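Local structure of response regulator aspartate phosphatase I (4I1A) at residues K288-A293 with I307-F312; D297-S302 with A329-F334. The protein dephosphorylates the sporulation phosphotransferase Spo0F and activates expression, excision and transfer of the mobile element ICEBs1 by inactivating its repressor ImmR. All blocks are in the same frame, centred on the assembly; numbering follows the deposited sequence.

Contact 1 of 2, residues K288-A293 with I307-F312; sequences KGRFIA and ILEGLF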
loop_
_atom_site.group_PDB
_atom_site.type_symbol
_atom_site.label_atom_id
_atom_site.label_comp_id
_atom_site.label_asym_id
_atom_site.label_seq_id
_atom_site.Cartn_x
_atom_site.Cartn_y
_atom_site.Cartn_z
ATOM N N LYS A 288 -15.990 -4.745 13.553
ATOM C CA LYS A 288 -14.774 -4.697 14.340
ATOM C C LYS A 288 -13.827 -3.630 13.764
ATOM O O LYS A 288 -13.226 -2.847 14.499
ATOM C CB LYS A 288 -14.127 -6.089 14.384
ATOM C CG LYS A 288 -12.763 -6.155 15.045
ATOM C CD LYS A 288 -12.533 -7.521 15.699
ATOM C CE LYS A 288 -12.976 -8.692 14.812
ATOM N NZ LYS A 288 -13.153 -9.957 15.609
ATOM N N GLY A 289 -13.731 -3.576 12.444
ATOM C CA GLY A 289 -12.854 -2.620 11.786
ATOM C C GLY A 289 -13.376 -1.199 11.844
ATOM O O GLY A 289 -12.646 -0.259 12.153
ATOM N N ARG A 290 -14.657 -1.056 11.541
ATOM C CA ARG A 290 -15.354 0.218 11.637
ATOM C C ARG A 290 -15.213 0.835 13.023
ATOM O O ARG A 290 -15.162 2.057 13.160
ATOM C CB ARG A 290 -16.826 -0.005 11.304
ATOM C CG ARG A 290 -17.705 1.206 11.382
ATOM C CD ARG A 290 -18.963 0.815 12.108
ATOM N NE ARG A 290 -20.162 1.087 11.336
ATOM C CZ ARG A 290 -21.342 0.543 11.599
ATOM N NH1 ARG A 290 -21.461 -0.309 12.611
ATOM N NH2 ARG A 290 -22.398 0.845 10.852
ATOM N N PHE A 291 -15.133 -0.011 14.050
ATOM C CA PHE A 291 -14.972 0.474 15.420
ATOM C C PHE A 291 -13.533 0.917 15.687
ATOM O O PHE A 291 -13.286 1.995 16.239
ATOM C CB PHE A 291 -15.405 -0.595 16.430
ATOM C CG PHE A 291 -14.932 -0.333 17.840
ATOM C CD1 PHE A 291 -15.409 0.753 18.563
ATOM C CD2 PHE A 291 -14.019 -1.184 18.447
ATOM C CE1 PHE A 291 -14.979 0.992 19.861
ATOM C CE2 PHE A 291 -13.584 -0.952 19.743
ATOM C CZ PHE A 291 -14.067 0.139 20.450
ATOM N N ILE A 292 -12.584 0.077 15.289
ATOM C CA ILE A 292 -11.178 0.407 15.429
ATOM C C ILE A 292 -10.824 1.672 14.646
ATOM O O ILE A 292 -10.033 2.490 15.112
ATOM C CB ILE A 292 -10.280 -0.792 15.056
ATOM C CG1 ILE A 292 -10.510 -1.913 16.081
ATOM C CG2 ILE A 292 -8.800 -0.386 15.016
ATOM C CD1 ILE A 292 -9.490 -3.030 16.048
ATOM N N ALA A 293 -11.440 1.845 13.481
ATOM C CA ALA A 293 -11.227 3.041 12.666
ATOM C C ALA A 293 -11.736 4.297 13.360
ATOM O O ALA A 293 -11.075 5.336 13.346
ATOM C CB ALA A 293 -11.899 2.890 11.316
ATOM N N ILE A 307 -18.233 2.829 2.596
ATOM C CA ILE A 307 -18.456 2.340 1.235
ATOM C C ILE A 307 -18.900 0.875 1.262
ATOM O O ILE A 307 -19.877 0.500 0.606
ATOM C CB ILE A 307 -17.194 2.466 0.340
ATOM C CG1 ILE A 307 -16.835 3.941 0.114
ATOM C CG2 ILE A 307 -17.414 1.749 -1.012
ATOM C CD1 ILE A 307 -15.455 4.128 -0.556
ATOM N N LEU A 308 -18.194 0.055 2.039
ATOM C CA LEU A 308 -18.588 -1.337 2.219
ATOM C C LEU A 308 -20.007 -1.421 2.802
ATOM O O LEU A 308 -20.832 -2.220 2.353
ATOM C CB LEU A 308 -17.596 -2.049 3.142
ATOM C CG LEU A 308 -16.160 -2.215 2.638
ATOM C CD1 LEU A 308 -15.432 -3.196 3.530
ATOM C CD2 LEU A 308 -16.076 -2.647 1.141
ATOM N N GLU A 309 -20.285 -0.576 3.793
ATOM C CA GLU A 309 -21.595 -0.541 4.417
ATOM C C GLU A 309 -22.706 -0.254 3.420
ATOM O O GLU A 309 -23.752 -0.919 3.425
ATOM C CB GLU A 309 -21.643 0.507 5.523
ATOM C CG GLU A 309 -22.962 0.477 6.293
ATOM C CD GLU A 309 -22.997 1.511 7.404
ATOM O OE1 GLU A 309 -21.971 2.206 7.593
ATOM O OE2 GLU A 309 -24.051 1.634 8.075
ATOM N N GLY A 310 -22.486 0.740 2.564
ATOM C CA GLY A 310 -23.505 1.114 1.595
ATOM C C GLY A 310 -23.657 0.028 0.545
ATOM O O GLY A 310 -24.745 -0.221 0.051
ATOM N N LEU A 311 -22.540 -0.605 0.211
ATOM C CA LEU A 311 -22.494 -1.704 -0.743
ATOM C C LEU A 311 -23.135 -2.972 -0.174
ATOM O O LEU A 311 -23.921 -3.617 -0.853
ATOM C CB LEU A 311 -21.022 -1.982 -1.084
ATOM C CG LEU A 311 -20.459 -2.003 -2.507
ATOM C CD1 LEU A 311 -21.189 -1.084 -3.457
ATOM C CD2 LEU A 311 -18.985 -1.645 -2.439
ATOM N N PHE A 312 -22.802 -3.343 1.065
ATOM C CA PHE A 312 -23.152 -4.689 1.551
ATOM C C PHE A 312 -24.010 -4.781 2.813
ATOM O O PHE A 312 -24.754 -5.754 2.979
ATOM C CB PHE A 312 -21.875 -5.528 1.789
ATOM C CG PHE A 312 -20.985 -5.661 0.572
ATOM C CD1 PHE A 312 -21.415 -6.351 -0.554
ATOM C CD2 PHE A 312 -19.715 -5.112 0.560
ATOM C CE1 PHE A 312 -20.600 -6.468 -1.674
ATOM C CE2 PHE A 312 -18.903 -5.227 -0.555
ATOM C CZ PHE A 312 -19.346 -5.916 -1.673
#
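Arg290 and Glu309 meet through a single guanidinium nitrogen. NH2 of Arg290 stands 3.3 Å from OE2 of Glu309, a salt bridge whose hydrogen bond is weak, being both long and bent, with an N-H...O angle of 123°. The second carboxylate oxygen, OE1 of Glu309, lies little farther from the same NH2 of Arg290, at 3.6 Å. OE2 comes to the edge of the guanidinium near its plane, yet the two flat groups are turned 79° apart and both oxygens face the same nitrogen, which is not the coplanar, doubly bonded arginine-carboxylate pair. Glu309 reaches across with its chain straight, CG anti to the backbone N (chi1 -174°), whereas Arg290 bends at its second and third torsions.

This is the loose side: the backbones are 9.6 Å apart at their nearest CA atoms, those of Arg290 and Glu309, the two segments bury 66 Å² between them, and both bridging residues remain partly exposed. Tight packing is found on other faces of helix 299-313, where buried Leu308 touches Thr270 and Tyr271 of helix 261-275, while Ile307 and Leu311 pack against helices 318-330 and 334-351. The segments run antiparallel on consecutive helices joined by a short turn, the helix-turn-helix hairpin of a tetratricopeptide repeat, consistent with the predicted fifth repeat of this protein.

Contact 2 of 2, residues D297-S302 with A329-F334; sequences DDKEYS and ASRKMF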
loop_
_atom_site.group_PDB
_atom_site.type_symbol
_atom_site.label_atom_id
_atom_site.label_comp_id
_atom_site.label_asym_id
_atom_site.label_seq_id
_atom_site.Cartn_x
_atom_site.Cartn_y
_atom_site.Cartn_z
ATOM N N ASP A 297 -9.533 7.529 15.336
ATOM C CA ASP A 297 -9.768 8.725 14.526
ATOM C C ASP A 297 -9.206 8.543 13.122
ATOM O O ASP A 297 -8.711 9.483 12.498
ATOM C CB ASP A 297 -9.187 9.981 15.183
ATOM C CG ASP A 297 -9.673 11.256 14.523
ATOM O OD1 ASP A 297 -10.836 11.274 14.066
ATOM O OD2 ASP A 297 -8.893 12.229 14.444
ATOM N N ASP A 298 -9.282 7.314 12.635
ATOM C CA ASP A 298 -8.862 7.012 11.286
ATOM C C ASP A 298 -9.995 7.381 10.335
ATOM O O ASP A 298 -10.761 6.522 9.900
ATOM C CB ASP A 298 -8.507 5.530 11.172
ATOM C CG ASP A 298 -7.529 5.255 10.052
ATOM O OD1 ASP A 298 -7.661 5.885 8.972
ATOM O OD2 ASP A 298 -6.621 4.417 10.261
ATOM N N LYS A 299 -10.091 8.667 10.013
ATOM C CA LYS A 299 -11.183 9.182 9.194
ATOM C C LYS A 299 -11.182 8.568 7.796
ATOM O O LYS A 299 -12.238 8.405 7.178
ATOM C CB LYS A 299 -11.102 10.703 9.124
ATOM C CG LYS A 299 -10.192 11.294 10.187
ATOM C CD LYS A 299 -9.121 12.204 9.595
ATOM C CE LYS A 299 -9.550 13.668 9.613
ATOM N NZ LYS A 299 -8.545 14.563 8.966
ATOM N N GLU A 300 -10.002 8.190 7.310
ATOM C CA GLU A 300 -9.903 7.570 5.989
ATOM C C GLU A 300 -10.572 6.191 5.930
ATOM O O GLU A 300 -11.321 5.903 4.997
ATOM C CB GLU A 300 -8.444 7.472 5.526
ATOM C CG GLU A 300 -8.217 6.513 4.365
ATOM C CD GLU A 300 -6.772 6.040 4.264
ATOM O OE1 GLU A 300 -6.469 5.200 3.381
ATOM O OE2 GLU A 300 -5.939 6.518 5.066
ATOM N N TYR A 301 -10.297 5.329 6.906
ATOM C CA TYR A 301 -10.885 3.998 6.853
ATOM C C TYR A 301 -12.344 4.026 7.300
ATOM O O TYR A 301 -13.160 3.198 6.878
ATOM C CB TYR A 301 -10.030 2.966 7.592
ATOM C CG TYR A 301 -8.955 2.445 6.672
ATOM C CD1 TYR A 301 -9.224 1.424 5.766
ATOM C CD2 TYR A 301 -7.696 3.026 6.647
ATOM C CE1 TYR A 301 -8.258 0.975 4.893
ATOM C CE2 TYR A 301 -6.727 2.589 5.779
ATOM C CZ TYR A 301 -7.007 1.563 4.907
ATOM O OH TYR A 301 -6.026 1.131 4.049
ATOM N N SER A 302 -12.669 5.020 8.117
ATOM C CA SER A 302 -14.051 5.272 8.501
ATOM C C SER A 302 -14.899 5.536 7.252
ATOM O O SER A 302 -15.967 4.962 7.087
ATOM C CB SER A 302 -14.116 6.442 9.481
ATOM O OG SER A 302 -15.454 6.781 9.776
ATOM N N ALA A 329 -12.433 12.441 -1.574
ATOM C CA ALA A 329 -12.104 13.465 -2.563
ATOM C C ALA A 329 -11.722 14.791 -1.908
ATOM O O ALA A 329 -10.804 15.469 -2.364
ATOM C CB ALA A 329 -13.266 13.665 -3.548
ATOM N N SER A 330 -12.416 15.162 -0.838
ATOM C CA SER A 330 -12.115 16.430 -0.172
ATOM C C SER A 330 -10.729 16.376 0.461
ATOM O O SER A 330 -10.094 17.406 0.664
ATOM C CB SER A 330 -13.157 16.754 0.897
ATOM O OG SER A 330 -12.944 15.959 2.048
ATOM N N ARG A 331 -10.262 15.169 0.760
ATOM C CA ARG A 331 -8.946 14.988 1.365
ATOM C C ARG A 331 -7.855 14.786 0.316
ATOM O O ARG A 331 -6.719 14.443 0.657
ATOM C CB ARG A 331 -8.955 13.797 2.337
ATOM C CG ARG A 331 -9.755 14.020 3.635
ATOM C CD ARG A 331 -9.397 15.326 4.311
ATOM N NE ARG A 331 -9.809 15.368 5.717
ATOM C CZ ARG A 331 -10.826 16.087 6.194
ATOM N NH1 ARG A 331 -11.557 16.837 5.381
ATOM N NH2 ARG A 331 -11.112 16.055 7.489
ATOM N N LYS A 332 -8.210 14.992 -0.955
ATOM C CA LYS A 332 -7.289 14.807 -2.080
ATOM C C LYS A 332 -6.771 13.376 -2.222
ATOM O O LYS A 332 -5.671 13.159 -2.723
ATOM C CB LYS A 332 -6.091 15.755 -1.991
ATOM C CG LYS A 332 -6.415 17.176 -1.577
ATOM C CD LYS A 332 -7.575 17.757 -2.353
ATOM C CE LYS A 332 -7.812 19.187 -1.909
ATOM N NZ LYS A 332 -9.041 19.759 -2.506
ATOM N N MET A 333 -7.553 12.401 -1.776
ATOM C CA MET A 333 -7.168 10.996 -1.908
ATOM C C MET A 333 -7.743 10.379 -3.197
ATOM O O MET A 333 -8.583 9.475 -3.182
ATOM C CB MET A 333 -7.590 10.226 -0.657
ATOM C CG MET A 333 -7.200 10.956 0.628
ATOM S SD MET A 333 -7.638 10.055 2.134
ATOM C CE MET A 333 -6.428 8.733 2.065
ATOM N N PHE A 334 -7.269 10.898 -4.320
ATOM C CA PHE A 334 -7.818 10.572 -5.626
ATOM C C PHE A 334 -7.498 9.160 -6.120
ATOM O O PHE A 334 -8.288 8.569 -6.854
ATOM C CB PHE A 334 -7.405 11.646 -6.632
ATOM C CG PHE A 334 -7.870 13.021 -6.246
ATOM C CD1 PHE A 334 -9.222 13.282 -6.081
ATOM C CD2 PHE A 334 -6.959 14.050 -6.031
ATOM C CE1 PHE A 334 -9.669 14.555 -5.710
ATOM C CE2 PHE A 334 -7.394 15.320 -5.663
ATOM C CZ PHE A 334 -8.758 15.572 -5.497
#
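Met333 touches Glu300 with its terminal methyl, where two interhelical corners of the tetratricopeptide-repeat domain come together: the start of helix 299-313 and the turn between helices 318-330 and 334-351. CE of Met333 sits over the face of the carboxylate, 3.5 Å from CD of Glu300 and equally far, 3.8 Å, from OE1 and OE2 of Glu300. The thioether chain crosses the glutamate at about a right angle, and its bend at the last torsion (chi3 72°) turns the methyl onto that face. Beside this van der Waals contact, NZ of Lys299 stands 3.3 Å from NH2 of Arg331, near the plane of the guanidinium and at its edge. Two donors of like charge meet here, so the approach is probably unfavourable, although both residues are exposed and solvent is likely to screen them.

The next shell is consistent with this placing. OE1 of Glu300 makes a salt bridge with Lys304, one helical turn along, which holds the carboxylate; the side chain of Met333 rests on Leu328 and that of Lys299 on Tyr327, both of helix 318-330. Were Glu300 replaced by an alanine, the Met333 methyl would probably lose the flat group it lies on, and Lys304 this carboxylate partner.

Outermost are the backbone turns. Helix 318-330 ends in a Schellman motif with Lys332, at positive phi, as the C-prime residue: N of Lys332 bonds to O of Ala329 at 3.0 Å, and Met333 N to Leu328 O. At the other corner Asp298 is the N-cap of helix 299-313, its OD1 accepting a weak capping bond from N of Tyr301 at 3.4 Å.

Neither contact belongs to the core: both are surface contacts that draw on helix 299-313, contact 2 at its beginning and contact 1 toward its end, with centres about 14 Å apart. Between its two segments, contact 1 joins this helix to helix 279-295 by one pair of opposite charges, burying less than half the area of contact 2. Contact 2 faces onward, to the turn after helix 318-330, and combines a methyl-carboxylate contact with a pair of like charges. The two also meet directly, since O of Ala293 and N of Asp298 are 2.8 Å apart, a probable hydrogen bond across the turn joining the helices, and the Ala293 methyl packs near Tyr301 and Ser302.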